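Local coordinates for protein putative N-acetylneuraminate lyase ([Ruminococcus] gnavus ATCC 29149, PDB 6RB7) that belongs to the dihydrodipicolinate synthetase family and folds as a (beta/alpha)8 barrel that assembles as four copies, at residues V194-S200 / Y218-P224; V72-N78 / K106-H112; F228-V233 / L254-N259; P140-L146 / L175-A179. One frame throughout, in Å; residues are numbered along the deposited sequence.

Interaction 1: residues V194-S200 / Y218-P224. Unlike the reference sequence in segment 194-200: A198 (reference Lys).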
loop_
_atom_site.group_PDB
_atom_site.type_symbol
_atom_site.label_atom_id
_atom_site.label_comp_id
_atom_site.label_asym_id
_atom_site.label_seq_id
_atom_site.Cartn_x
_atom_site.Cartn_y
_atom_site.Cartn_z
ATOM N N VAL A 194 -28.518 12.137 -3.948
ATOM C CA VAL A 194 -27.346 11.388 -4.514
ATOM C C VAL A 194 -27.808 10.710 -5.804
ATOM O O VAL A 194 -28.725 9.895 -5.766
ATOM C CB VAL A 194 -26.756 10.402 -3.509
ATOM C CG1 VAL A 194 -25.683 9.546 -4.151
ATOM C CG2 VAL A 194 -26.156 11.167 -2.307
ATOM N N ILE A 195 -27.119 11.010 -6.913
ATOM C CA ILE A 195 -27.430 10.444 -8.239
ATOM C C ILE A 195 -26.379 9.433 -8.648
ATOM O O ILE A 195 -26.617 8.744 -9.640
ATOM C CB ILE A 195 -27.596 11.529 -9.326
ATOM C CG1 ILE A 195 -26.326 12.350 -9.559
ATOM C CG2 ILE A 195 -28.798 12.401 -9.029
ATOM C CD1 ILE A 195 -26.318 13.076 -10.881
ATOM N N GLY A 196 -25.270 9.318 -7.907
ATOM C CA GLY A 196 -24.251 8.343 -8.304
ATOM C C GLY A 196 -22.853 8.785 -7.983
ATOM O O GLY A 196 -22.653 9.511 -7.017
ATOM N N VAL A 197 -21.911 8.203 -8.700
ATOM C CA VAL A 197 -20.485 8.146 -8.297
ATOM C C VAL A 197 -19.637 8.439 -9.530
ATOM O O VAL A 197 -19.824 7.758 -10.542
ATOM C CB VAL A 197 -20.069 6.784 -7.729
ATOM C CG1 VAL A 197 -18.627 6.792 -7.285
ATOM C CG2 VAL A 197 -20.993 6.347 -6.614
ATOM N N ALA A 198 -18.727 9.381 -9.432
ATOM C CA ALA A 198 -17.625 9.522 -10.385
ATOM C C ALA A 198 -16.473 8.682 -9.871
ATOM O O ALA A 198 -15.938 8.996 -8.782
ATOM C CB ALA A 198 -17.270 10.961 -10.584
ATOM N N ASN A 199 -16.185 7.584 -10.549
ATOM C CA ASN A 199 -15.241 6.583 -10.003
ATOM C C ASN A 199 -13.877 6.727 -10.657
ATOM O O ASN A 199 -13.733 6.362 -11.850
ATOM C CB ASN A 199 -15.733 5.164 -10.191
ATOM C CG ASN A 199 -14.859 4.256 -9.357
ATOM O OD1 ASN A 199 -14.856 4.414 -8.140
ATOM N ND2 ASN A 199 -14.033 3.427 -9.980
ATOM N N SER A 200 -12.876 7.090 -9.850
ATOM C CA SER A 200 -11.481 7.245 -10.341
ATOM C C SER A 200 -10.542 6.209 -9.713
ATOM O O SER A 200 -9.359 6.252 -10.046
ATOM C CB SER A 200 -10.952 8.636 -10.166
ATOM O OG SER A 200 -11.514 9.459 -11.206
ATOM N N TYR A 218 -29.307 5.405 -10.756
ATOM C CA TYR A 218 -28.014 6.017 -10.430
ATOM C C TYR A 218 -27.118 5.896 -11.634
ATOM O O TYR A 218 -27.345 5.044 -12.507
ATOM C CB TYR A 218 -27.389 5.326 -9.205
ATOM C CG TYR A 218 -28.182 5.506 -7.951
ATOM C CD1 TYR A 218 -29.294 4.717 -7.685
ATOM C CD2 TYR A 218 -27.817 6.454 -7.019
ATOM C CE1 TYR A 218 -30.025 4.888 -6.530
ATOM C CE2 TYR A 218 -28.531 6.623 -5.845
ATOM C CZ TYR A 218 -29.640 5.841 -5.602
ATOM O OH TYR A 218 -30.379 6.021 -4.469
ATOM N N ILE A 219 -26.175 6.817 -11.726
ATOM C CA ILE A 219 -25.175 6.833 -12.809
ATOM C C ILE A 219 -23.784 6.742 -12.200
ATOM O O ILE A 219 -23.476 7.399 -11.189
ATOM C CB ILE A 219 -25.313 8.064 -13.725
ATOM C CG1 ILE A 219 -24.337 7.975 -14.884
ATOM C CG2 ILE A 219 -25.155 9.370 -12.963
ATOM C CD1 ILE A 219 -24.636 8.944 -15.998
ATOM N N ILE A 220 -22.960 5.904 -12.824
ATOM C CA ILE A 220 -21.520 5.851 -12.516
ATOM C C ILE A 220 -20.768 6.516 -13.668
ATOM O O ILE A 220 -21.063 6.219 -14.849
ATOM C CB ILE A 220 -21.005 4.424 -12.267
ATOM C CG1 ILE A 220 -21.957 3.624 -11.373
ATOM C CG2 ILE A 220 -19.595 4.509 -11.725
ATOM C CD1 ILE A 220 -22.238 4.243 -10.014
ATOM N N PHE A 221 -19.893 7.436 -13.339
ATOM C CA PHE A 221 -19.037 8.089 -14.334
ATOM C C PHE A 221 -17.655 7.441 -14.341
ATOM O O PHE A 221 -17.057 7.241 -13.267
ATOM C CB PHE A 221 -18.839 9.567 -14.090
ATOM C CG PHE A 221 -20.089 10.399 -13.940
ATOM C CD1 PHE A 221 -20.763 10.446 -12.737
ATOM C CD2 PHE A 221 -20.613 11.096 -15.028
ATOM C CE1 PHE A 221 -21.871 11.260 -12.583
ATOM C CE2 PHE A 221 -21.756 11.852 -14.883
ATOM C CZ PHE A 221 -22.381 11.925 -13.672
ATOM N N ASN A 222 -17.160 7.072 -15.510
ATOM C CA ASN A 222 -15.780 6.552 -15.606
ATOM C C ASN A 222 -14.795 7.714 -15.401
ATOM O O ASN A 222 -14.817 8.690 -16.201
ATOM C CB ASN A 222 -15.541 5.924 -16.965
ATOM C CG ASN A 222 -14.150 5.327 -17.053
ATOM O OD1 ASN A 222 -13.983 4.197 -16.657
ATOM N ND2 ASN A 222 -13.161 6.104 -17.527
ATOM N N GLY A 223 -13.908 7.588 -14.439
ATOM C CA GLY A 223 -12.861 8.569 -14.120
ATOM C C GLY A 223 -11.528 8.321 -14.799
ATOM O O GLY A 223 -10.876 9.288 -15.176
ATOM N N PRO A 224 -10.967 7.093 -14.845
ATOM C CA PRO A 224 -9.635 6.866 -15.449
ATOM C C PRO A 224 -9.727 6.906 -16.979
ATOM O O PRO A 224 -10.276 5.974 -17.607
ATOM C CB PRO A 224 -9.216 5.479 -14.954
ATOM C CG PRO A 224 -10.081 5.266 -13.717
ATOM C CD PRO A 224 -11.409 5.898 -14.128
HETATM O O HOH W 1 -29.961 8.540 -3.710
HETATM O O HOH W 2 -9.132 9.910 -12.871
#
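I195 O takes the amide of I219 (2.9 Å to I219 N), and from there two parallel strands trade backbone bonds. V197 gives its N-H to I219 O and accepts F221 N at 2.8 Å from V197 O, nearly straight at 165°; N199 N then reaches F221 O. The series closes with G223 N on N199 O, a more bent bond (134°) whose donor stands above the carbonyl plane. At G196 the CA comes within 3.1 Å of I219 O, a CA-H...O contact.

V197 and I220 lie side by side on one face. A bend at chi2 (-57°) turns I220 CD1 back to V197 CB, 4.0 Å away. The other face carries A198, lysine in the reference sequence, whose CB is 4.1 Å from F221 CB, while F221 presents its ring edge to V197 O.

A water joins V194 O to Y218 OH, and R33 adds a cation-pi contact with Y218. Helix 204-214 covers N199 and I220 through F210. N199 OD1 bonds to N171 and S200 OG to Y170 OH. The two strands are thus joined by main-chain bonds and hydrocarbon, while these polar side chains tie to the neighbouring strand 166-171.

Interaction 2: residues V72-N78 / K106-H112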
loop_
_atom_site.group_PDB
_atom_site.type_symbol
_atom_site.label_atom_id
_atom_site.label_comp_id
_atom_site.label_asym_id
_atom_site.label_seq_id
_atom_site.Cartn_x
_atom_site.Cartn_y
_atom_site.Cartn_z
ATOM N N VAL A 72 -19.564 18.683 -26.427
ATOM C CA VAL A 72 -19.551 17.729 -25.292
ATOM C C VAL A 72 -20.863 17.843 -24.512
ATOM O O VAL A 72 -21.631 18.810 -24.711
ATOM C CB VAL A 72 -18.313 17.945 -24.393
ATOM C CG1 VAL A 72 -17.026 17.683 -25.174
ATOM C CG2 VAL A 72 -18.288 19.321 -23.778
ATOM N N LYS A 73 -21.131 16.849 -23.662
ATOM C CA LYS A 73 -22.411 16.784 -22.932
ATOM C C LYS A 73 -22.442 17.863 -21.870
ATOM O O LYS A 73 -23.535 18.428 -21.587
ATOM C CB LYS A 73 -22.612 15.410 -22.343
ATOM C CG LYS A 73 -23.962 15.161 -21.713
ATOM C CD LYS A 73 -25.097 15.256 -22.745
ATOM C CE LYS A 73 -26.254 14.340 -22.453
ATOM N NZ LYS A 73 -27.471 14.786 -23.173
ATOM N N GLY A 74 -21.320 18.079 -21.215
ATOM C CA GLY A 74 -21.270 18.956 -20.056
ATOM C C GLY A 74 -19.866 19.251 -19.657
ATOM O O GLY A 74 -18.928 18.814 -20.349
ATOM N N VAL A 75 -19.720 19.943 -18.550
ATOM C CA VAL A 75 -18.399 20.233 -17.963
ATOM C C VAL A 75 -18.439 19.949 -16.459
ATOM O O VAL A 75 -19.511 20.149 -15.782
ATOM C CB VAL A 75 -17.881 21.643 -18.230
ATOM C CG1 VAL A 75 -17.474 21.807 -19.677
ATOM C CG2 VAL A 75 -18.879 22.719 -17.819
ATOM N N TYR A 76 -17.323 19.475 -15.946
ATOM C CA TYR A 76 -17.106 19.157 -14.524
ATOM C C TYR A 76 -16.166 20.232 -14.007
ATOM O O TYR A 76 -14.995 20.261 -14.350
ATOM C CB TYR A 76 -16.552 17.735 -14.385
ATOM C CG TYR A 76 -16.127 17.386 -12.985
ATOM C CD1 TYR A 76 -17.070 17.133 -12.012
ATOM C CD2 TYR A 76 -14.805 17.211 -12.667
ATOM C CE1 TYR A 76 -16.694 16.776 -10.717
ATOM C CE2 TYR A 76 -14.408 16.883 -11.371
ATOM C CZ TYR A 76 -15.356 16.688 -10.403
ATOM O OH TYR A 76 -14.959 16.355 -9.154
ATOM N N VAL A 77 -16.731 21.173 -13.231
ATOM C CA VAL A 77 -16.033 22.436 -12.914
ATOM C C VAL A 77 -15.425 22.399 -11.505
ATOM O O VAL A 77 -16.096 21.944 -10.560
ATOM C CB VAL A 77 -17.030 23.584 -13.066
ATOM C CG1 VAL A 77 -16.348 24.914 -12.789
ATOM C CG2 VAL A 77 -17.700 23.567 -14.419
ATOM N N ASN A 78 -14.212 22.919 -11.364
ATOM C CA ASN A 78 -13.520 23.067 -10.069
ATOM C C ASN A 78 -13.285 21.685 -9.445
ATOM O O ASN A 78 -13.272 21.599 -8.219
ATOM C CB ASN A 78 -14.262 24.018 -9.115
ATOM C CG ASN A 78 -14.231 25.446 -9.574
ATOM O OD1 ASN A 78 -13.221 25.899 -10.121
ATOM N ND2 ASN A 78 -15.346 26.150 -9.385
ATOM N N LYS A 106 -26.319 25.144 -22.709
ATOM C CA LYS A 106 -25.905 24.169 -23.717
ATOM C C LYS A 106 -25.110 23.030 -23.084
ATOM O O LYS A 106 -24.761 22.090 -23.802
ATOM C CB LYS A 106 -25.120 24.898 -24.797
ATOM C CG LYS A 106 -26.034 25.792 -25.649
ATOM C CD LYS A 106 -25.308 26.559 -26.712
ATOM C CE LYS A 106 -26.091 27.739 -27.254
ATOM N NZ LYS A 106 -27.381 27.328 -27.847
ATOM N N LEU A 107 -24.750 23.148 -21.809
ATOM C CA LEU A 107 -23.883 22.163 -21.120
ATOM C C LEU A 107 -24.582 21.699 -19.859
ATOM O O LEU A 107 -25.051 22.550 -19.091
ATOM C CB LEU A 107 -22.534 22.783 -20.741
ATOM C CG LEU A 107 -21.632 23.162 -21.911
ATOM C CD1 LEU A 107 -20.550 24.075 -21.447
ATOM C CD2 LEU A 107 -21.047 21.905 -22.561
ATOM N N THR A 108 -24.490 20.408 -19.576
ATOM C CA THR A 108 -24.768 19.920 -18.216
ATOM C C THR A 108 -23.611 20.433 -17.357
ATOM O O THR A 108 -22.448 20.254 -17.763
ATOM C CB THR A 108 -24.886 18.410 -18.179
ATOM O OG1 THR A 108 -25.986 18.024 -19.018
ATOM C CG2 THR A 108 -25.090 17.870 -16.782
ATOM N N VAL A 109 -23.881 21.043 -16.222
ATOM C CA VAL A 109 -22.811 21.609 -15.380
ATOM C C VAL A 109 -22.801 20.866 -14.057
ATOM O O VAL A 109 -23.822 20.912 -13.319
ATOM C CB VAL A 109 -22.915 23.128 -15.197
ATOM C CG1 VAL A 109 -21.828 23.627 -14.258
ATOM C CG2 VAL A 109 -22.842 23.830 -16.538
ATOM N N ILE A 110 -21.680 20.211 -13.758
ATOM C CA ILE A 110 -21.454 19.572 -12.451
ATOM C C ILE A 110 -20.373 20.395 -11.765
ATOM O O ILE A 110 -19.266 20.523 -12.320
ATOM C CB ILE A 110 -21.012 18.113 -12.618
ATOM C CG1 ILE A 110 -22.000 17.276 -13.428
ATOM C CG2 ILE A 110 -20.722 17.512 -11.242
ATOM C CD1 ILE A 110 -21.497 15.888 -13.761
ATOM N N ALA A 111 -20.693 20.995 -10.628
ATOM C CA ALA A 111 -19.747 21.840 -9.864
ATOM C C ALA A 111 -19.198 21.045 -8.678
ATOM O O ALA A 111 -19.936 20.694 -7.781
ATOM C CB ALA A 111 -20.410 23.097 -9.397
ATOM N N HIS A 112 -17.920 20.697 -8.744
ATOM C CA HIS A 112 -17.205 20.092 -7.609
ATOM C C HIS A 112 -17.006 21.160 -6.550
ATOM O O HIS A 112 -16.380 22.194 -6.860
ATOM C CB HIS A 112 -15.889 19.484 -8.074
ATOM C CG HIS A 112 -15.158 18.881 -6.910
ATOM N ND1 HIS A 112 -14.045 19.479 -6.367
ATOM C CD2 HIS A 112 -15.452 17.807 -6.143
ATOM C CE1 HIS A 112 -13.638 18.726 -5.344
ATOM N NE2 HIS A 112 -14.523 17.720 -5.143
HETATM O O HOH W 3 -22.336 21.175 -25.713
HETATM O O HOH W 4 -25.643 19.102 -23.283
HETATM O O HOH W 5 -16.178 24.892 -6.487
#
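G74 to V77 and T108 to H112 are neighbouring parallel strands of the (beta/alpha)8 barrel, joined through helix 89-103 in a beta-alpha-beta crossover. K73 O opens the pairing by accepting T108 N. V75 O then receives I110 N in an almost straight bond (176°), V77 N gives to I110 O at 2.8 Å from V77 N, and V77 O accepts H112 N. Waters bridge the entry to the strands: one links V72 O with K106 O, another K73 O with K106 O.

On the face that carries V75, V77 and V109, V77 CG2 meets V109 CG1 at 4.1 Å; V95 of helix 89-103 touches V77, and L96 and M100 touch V109. Nearer the start of the strands V75 CG1 meets L107 CD1 at 4.2 Å, with F67 and V68 of helix 57-70 against V75 and L107 respectively. On the other face the Y76 ring takes I110 CG2 at its edge, 3.8 Å from Y76 CD1, with I42 of strand 41-43 against both residues. T108 OG1 is bonded to K37 O.

With CG of H112 trans to its own N (chi1 179°), the imidazole runs alongside Y76, H112 CD2 lying 3.4 Å from Y76 OH. Both ring nitrogens are engaged: NE2 bonds to I139 N, and H112 ND1 gives its N-H to N78 O at 2.9 Å, the oxygen lying almost in the ring plane.

Interaction 3: residues F228-V233 / L254-N259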
loop_
_atom_site.group_PDB
_atom_site.type_symbol
_atom_site.label_atom_id
_atom_site.label_comp_id
_atom_site.label_asym_id
_atom_site.label_seq_id
_atom_site.Cartn_x
_atom_site.Cartn_y
_atom_site.Cartn_z
ATOM N N PHE A 228 -11.401 4.328 -20.408
ATOM C CA PHE A 228 -12.725 4.841 -20.835
ATOM C C PHE A 228 -13.610 3.715 -21.384
ATOM O O PHE A 228 -14.722 3.492 -20.841
ATOM C CB PHE A 228 -12.510 5.971 -21.840
ATOM C CG PHE A 228 -13.736 6.701 -22.301
ATOM C CD1 PHE A 228 -14.641 6.111 -23.162
ATOM C CD2 PHE A 228 -13.980 8.013 -21.890
ATOM C CE1 PHE A 228 -15.754 6.814 -23.617
ATOM C CE2 PHE A 228 -15.056 8.715 -22.384
ATOM C CZ PHE A 228 -15.969 8.111 -23.209
ATOM N N MET A 229 -13.135 2.986 -22.391
ATOM C CA MET A 229 -14.018 2.027 -23.077
ATOM C C MET A 229 -14.378 0.873 -22.148
ATOM O O MET A 229 -15.523 0.353 -22.228
ATOM C CB MET A 229 -13.415 1.517 -24.380
ATOM C CG MET A 229 -12.213 0.687 -24.223
ATOM S SD MET A 229 -11.528 0.275 -25.879
ATOM C CE MET A 229 -12.806 -0.757 -26.563
ATOM N N SER A 230 -13.464 0.488 -21.265
ATOM C CA SER A 230 -13.637 -0.647 -20.347
ATOM C C SER A 230 -14.626 -0.270 -19.249
ATOM O O SER A 230 -15.434 -1.145 -18.854
ATOM C CB SER A 230 -12.305 -1.044 -19.774
ATOM O OG SER A 230 -11.487 -1.649 -20.757
ATOM N N GLY A 231 -14.526 0.926 -18.682
ATOM C CA GLY A 231 -15.485 1.362 -17.651
ATOM C C GLY A 231 -16.862 1.543 -18.245
ATOM O O GLY A 231 -17.852 1.198 -17.574
ATOM N N ARG A 232 -16.941 2.098 -19.440
ATOM C CA ARG A 232 -18.234 2.282 -20.151
ATOM C C ARG A 232 -18.933 0.937 -20.350
ATOM O O ARG A 232 -20.097 0.805 -19.915
ATOM C CB ARG A 232 -17.979 3.023 -21.453
ATOM C CG ARG A 232 -17.721 4.510 -21.260
ATOM C CD ARG A 232 -18.958 5.377 -20.934
ATOM N NE ARG A 232 -19.729 5.432 -22.177
ATOM C CZ ARG A 232 -20.775 4.698 -22.469
ATOM N NH1 ARG A 232 -21.341 3.878 -21.616
ATOM N NH2 ARG A 232 -21.330 4.821 -23.668
ATOM N N VAL A 233 -18.244 -0.070 -20.881
ATOM C CA VAL A 233 -18.991 -1.313 -21.226
ATOM C C VAL A 233 -19.448 -2.031 -19.964
ATOM O O VAL A 233 -20.400 -2.800 -20.055
ATOM C CB VAL A 233 -18.227 -2.239 -22.187
ATOM C CG1 VAL A 233 -18.015 -1.558 -23.513
ATOM C CG2 VAL A 233 -16.934 -2.793 -21.601
ATOM N N LEU A 254 -15.007 8.024 -29.650
ATOM C CA LEU A 254 -14.871 6.762 -28.871
ATOM C C LEU A 254 -16.233 6.381 -28.329
ATOM O O LEU A 254 -16.633 5.222 -28.466
ATOM C CB LEU A 254 -13.852 7.005 -27.766
ATOM C CG LEU A 254 -13.569 5.862 -26.813
ATOM C CD1 LEU A 254 -13.299 4.552 -27.502
ATOM C CD2 LEU A 254 -12.406 6.220 -25.927
ATOM N N ASP A 255 -16.937 7.321 -27.717
ATOM C CA ASP A 255 -18.246 7.041 -27.098
ATOM C C ASP A 255 -19.241 6.616 -28.180
ATOM O O ASP A 255 -20.038 5.691 -27.943
ATOM C CB ASP A 255 -18.715 8.243 -26.299
ATOM C CG ASP A 255 -19.606 7.897 -25.143
ATOM O OD1 ASP A 255 -19.441 6.797 -24.613
ATOM O OD2 ASP A 255 -20.472 8.725 -24.829
ATOM N N GLU A 256 -19.194 7.255 -29.346
ATOM C CA GLU A 256 -20.076 6.878 -30.485
ATOM C C GLU A 256 -19.791 5.429 -30.888
ATOM O O GLU A 256 -20.763 4.637 -31.050
ATOM C CB GLU A 256 -19.831 7.842 -31.650
ATOM C CG GLU A 256 -20.726 7.586 -32.830
ATOM C CD GLU A 256 -20.267 8.369 -34.055
ATOM O OE1 GLU A 256 -19.420 7.857 -34.795
ATOM O OE2 GLU A 256 -20.643 9.527 -34.168
ATOM N N CYS A 257 -18.536 5.034 -30.986
ATOM C CA CYS A 257 -18.169 3.644 -31.335
ATOM C C CYS A 257 -18.675 2.682 -30.263
ATOM O O CYS A 257 -19.236 1.618 -30.626
ATOM C CB CYS A 257 -16.681 3.462 -31.518
ATOM S SG CYS A 257 -16.016 4.360 -32.940
ATOM N N ILE A 258 -18.498 3.009 -28.984
ATOM C CA ILE A 258 -18.971 2.105 -27.903
ATOM C C ILE A 258 -20.484 1.929 -28.001
ATOM O O ILE A 258 -20.967 0.789 -27.914
ATOM C CB ILE A 258 -18.538 2.637 -26.531
ATOM C CG1 ILE A 258 -17.010 2.545 -26.373
ATOM C CG2 ILE A 258 -19.280 1.929 -25.393
ATOM C CD1 ILE A 258 -16.495 3.503 -25.350
ATOM N N ASN A 259 -21.220 3.018 -28.178
ATOM C CA ASN A 259 -22.705 2.956 -28.204
ATOM C C ASN A 259 -23.154 2.148 -29.423
ATOM O O ASN A 259 -24.236 1.494 -29.308
ATOM C CB ASN A 259 -23.343 4.330 -28.140
ATOM C CG ASN A 259 -23.239 4.929 -26.749
ATOM O OD1 ASN A 259 -23.304 4.192 -25.766
ATOM N ND2 ASN A 259 -23.105 6.248 -26.667
#
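L254 meets F228 first, the two side chains sliding past each other in opposite directions with L254 CD2 3.6 Å from F228 CD1; Q270 of helix 263-281 touches both. D255, the next residue, folds its carboxylate toward the partner helix, and its OD1 is held in a salt bridge by two nitrogens of R232, side-on: NE at 2.8 Å and NH2 at 2.9 Å from D255 OD1. Both come from the syn side, and the oxygen lies in the guanidinium plane, although that plane and the carboxylate stand 82° apart. Bends at chi2 and chi3 of the arginine chain bring the group there, and R232 NH1 is bonded to A236 O.

These are two helices from the outer layer of the barrel fold, their segments crossing at -39°. I258 is the knob of a knobs-into-holes contact, sitting among F228, M229, R232 and V233. Its CD1 reaches M229 CB at 3.8 Å, while I258 CG2 lies over one face of the R232 guanidinium. N259 OD1 accepts R232 NH2 at 2.9 Å, from above the amide's carbonyl plane.

Interaction 4: residues P140-L146 / L175-A179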
loop_
_atom_site.group_PDB
_atom_site.type_symbol
_atom_site.label_atom_id
_atom_site.label_comp_id
_atom_site.label_asym_id
_atom_site.label_seq_id
_atom_site.Cartn_x
_atom_site.Cartn_y
_atom_site.Cartn_z
ATOM N N PRO A 140 -13.997 12.880 -1.036
ATOM C CA PRO A 140 -14.059 12.718 0.402
ATOM C C PRO A 140 -13.167 13.742 1.097
ATOM O O PRO A 140 -12.316 14.418 0.490
ATOM C CB PRO A 140 -13.474 11.310 0.665
ATOM C CG PRO A 140 -13.288 10.681 -0.680
ATOM C CD PRO A 140 -13.173 11.826 -1.654
ATOM N N PRO A 141 -13.249 13.795 2.444
ATOM C CA PRO A 141 -12.234 14.489 3.229
ATOM C C PRO A 141 -10.849 13.907 2.924
ATOM O O PRO A 141 -10.715 12.701 2.694
ATOM C CB PRO A 141 -12.640 14.201 4.673
ATOM C CG PRO A 141 -14.133 13.877 4.589
ATOM C CD PRO A 141 -14.273 13.127 3.276
ATOM N N ILE A 142 -9.853 14.767 2.922
ATOM C CA ILE A 142 -8.468 14.375 2.548
ATOM C C ILE A 142 -7.505 14.505 3.741
ATOM O O ILE A 142 -7.866 15.099 4.778
ATOM C CB ILE A 142 -7.964 15.203 1.352
ATOM C CG1 ILE A 142 -7.806 16.686 1.662
ATOM C CG2 ILE A 142 -8.906 14.965 0.183
ATOM C CD1 ILE A 142 -7.063 17.436 0.607
ATOM N N TYR A 143 -6.268 14.034 3.518
ATOM C CA TYR A 143 -5.123 14.138 4.461
ATOM C C TYR A 143 -5.326 13.215 5.646
ATOM O O TYR A 143 -4.759 12.133 5.629
ATOM C CB TYR A 143 -4.803 15.567 4.872
ATOM C CG TYR A 143 -3.492 15.686 5.586
ATOM C CD1 TYR A 143 -2.304 15.731 4.887
ATOM C CD2 TYR A 143 -3.417 15.773 6.955
ATOM C CE1 TYR A 143 -1.087 15.803 5.527
ATOM C CE2 TYR A 143 -2.212 15.876 7.620
ATOM C CZ TYR A 143 -1.031 15.924 6.902
ATOM O OH TYR A 143 0.200 16.048 7.512
ATOM N N PHE A 144 -6.162 13.579 6.615
ATOM C CA PHE A 144 -6.579 12.638 7.670
ATOM C C PHE A 144 -7.491 11.585 7.059
ATOM O O PHE A 144 -8.225 11.896 6.106
ATOM C CB PHE A 144 -7.275 13.344 8.828
ATOM C CG PHE A 144 -6.371 14.175 9.714
ATOM C CD1 PHE A 144 -5.200 13.649 10.224
ATOM C CD2 PHE A 144 -6.730 15.460 10.085
ATOM C CE1 PHE A 144 -4.392 14.378 11.090
ATOM C CE2 PHE A 144 -5.920 16.186 10.943
ATOM C CZ PHE A 144 -4.776 15.627 11.489
ATOM N N HIS A 145 -7.421 10.366 7.564
ATOM C CA HIS A 145 -8.303 9.276 7.095
ATOM C C HIS A 145 -9.476 9.202 8.066
ATOM O O HIS A 145 -9.314 8.653 9.160
ATOM C CB HIS A 145 -7.512 7.968 7.007
ATOM C CG HIS A 145 -6.310 8.082 6.116
ATOM N ND1 HIS A 145 -6.197 9.027 5.102
ATOM C CD2 HIS A 145 -5.139 7.397 6.130
ATOM C CE1 HIS A 145 -5.023 8.890 4.521
ATOM N NE2 HIS A 145 -4.340 7.918 5.160
ATOM N N LEU A 146 -10.619 9.739 7.681
ATOM C CA LEU A 146 -11.749 9.843 8.611
ATOM C C LEU A 146 -12.624 8.614 8.496
ATOM O O LEU A 146 -12.723 7.973 7.449
ATOM C CB LEU A 146 -12.493 11.147 8.334
ATOM C CG LEU A 146 -11.685 12.423 8.525
ATOM C CD1 LEU A 146 -12.603 13.632 8.376
ATOM C CD2 LEU A 146 -10.978 12.417 9.864
ATOM N N LEU A 175 -5.712 9.194 -4.086
ATOM C CA LEU A 175 -5.321 10.581 -3.692
ATOM C C LEU A 175 -5.959 10.965 -2.364
ATOM O O LEU A 175 -5.278 11.624 -1.555
ATOM C CB LEU A 175 -5.684 11.584 -4.774
ATOM C CG LEU A 175 -5.171 11.265 -6.178
ATOM C CD1 LEU A 175 -5.496 12.394 -7.112
ATOM C CD2 LEU A 175 -3.681 10.933 -6.161
ATOM N N ALA A 176 -7.233 10.666 -2.151
ATOM C CA ALA A 176 -7.929 11.075 -0.916
ATOM C C ALA A 176 -7.482 10.258 0.290
ATOM O O ALA A 176 -7.590 10.794 1.419
ATOM C CB ALA A 176 -9.421 10.970 -1.099
ATOM N N GLY A 177 -7.064 8.995 0.103
ATOM C CA GLY A 177 -6.612 8.106 1.170
ATOM C C GLY A 177 -7.714 7.305 1.818
ATOM O O GLY A 177 -7.433 6.461 2.698
ATOM N N VAL A 178 -8.967 7.555 1.419
ATOM C CA VAL A 178 -10.152 6.810 1.865
ATOM C C VAL A 178 -10.979 6.480 0.620
ATOM O O VAL A 178 -10.945 7.249 -0.334
ATOM C CB VAL A 178 -10.990 7.567 2.917
ATOM C CG1 VAL A 178 -10.253 7.706 4.238
ATOM C CG2 VAL A 178 -11.427 8.931 2.421
ATOM N N ALA A 179 -11.740 5.395 0.700
ATOM C CA ALA A 179 -12.595 4.906 -0.399
ATOM C C ALA A 179 -14.064 5.059 -0.064
ATOM O O ALA A 179 -14.489 4.901 1.092
ATOM C CB ALA A 179 -12.248 3.451 -0.676
HETATM O O HOH W 6 -5.160 12.773 1.139
#
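P140 and V178 meet in a loop-to-loop contact held by hydrocarbon and water, with no direct hydrogen bond between the two segments. Residues 140-146 follow strand 135-138 and lead into helix 148-160; residues 175-179 finish the short helix 173-176 and leave it at G177, where phi turns positive.

V178 reaches both ends of the loop with its two methyls. CG2, set between its own N and carbonyl carbon, lies 3.6 Å from P140 CB, and CG1 comes to 3.8 Å from H145 CA. A176 fills in beside it, its CB 3.9 Å from P140 CD and 4.2 Å from I142 CG2. The imidazole of H145 lies with one face over G177 O, 3.7 Å from H145 ND1 and toward the rim of the ring. A water takes the N-H of Y143 (2.9 Å from Y143 N) and lies within bonding distance of L175 O and, more weakly, A176 O.

Behind the contact, W155, Y154 and I151 of helix 148-160 back the prolines, and I151 also touches V178. At the interface with the third subunit, H145 NE2 bonds to Q174 O of that subunit, and I142 and L175 pack on its Y143. Loops that follow strands 135-138 and 166-171 meet here at the C-terminal end of the strands, the rim of the barrel where such proteins carry their functional loops.

In the fold
Interactions 1 and 2 lie in the barrel core and belong to one sheet: each pairs two parallel strands through main-chain bonds, and they touch across its interior, where F221 CZ lies 4.1 Å from I110 CD1. Interactions 3 and 4 sit in the outer helices and at the rim, their centres about 17 and 19 Å from the centre of the chain. Helix 228-234 follows strand 219-222, so interaction 3 touches interaction 1, with N222 against F228 and G231; its apolar knob is flanked by a charged grip. Interaction 4 has only hydrocarbon, ring-face and water contacts. Both outer contacts adjoin other subunits, whereas no other chain touches the segments of interactions 1 and 2.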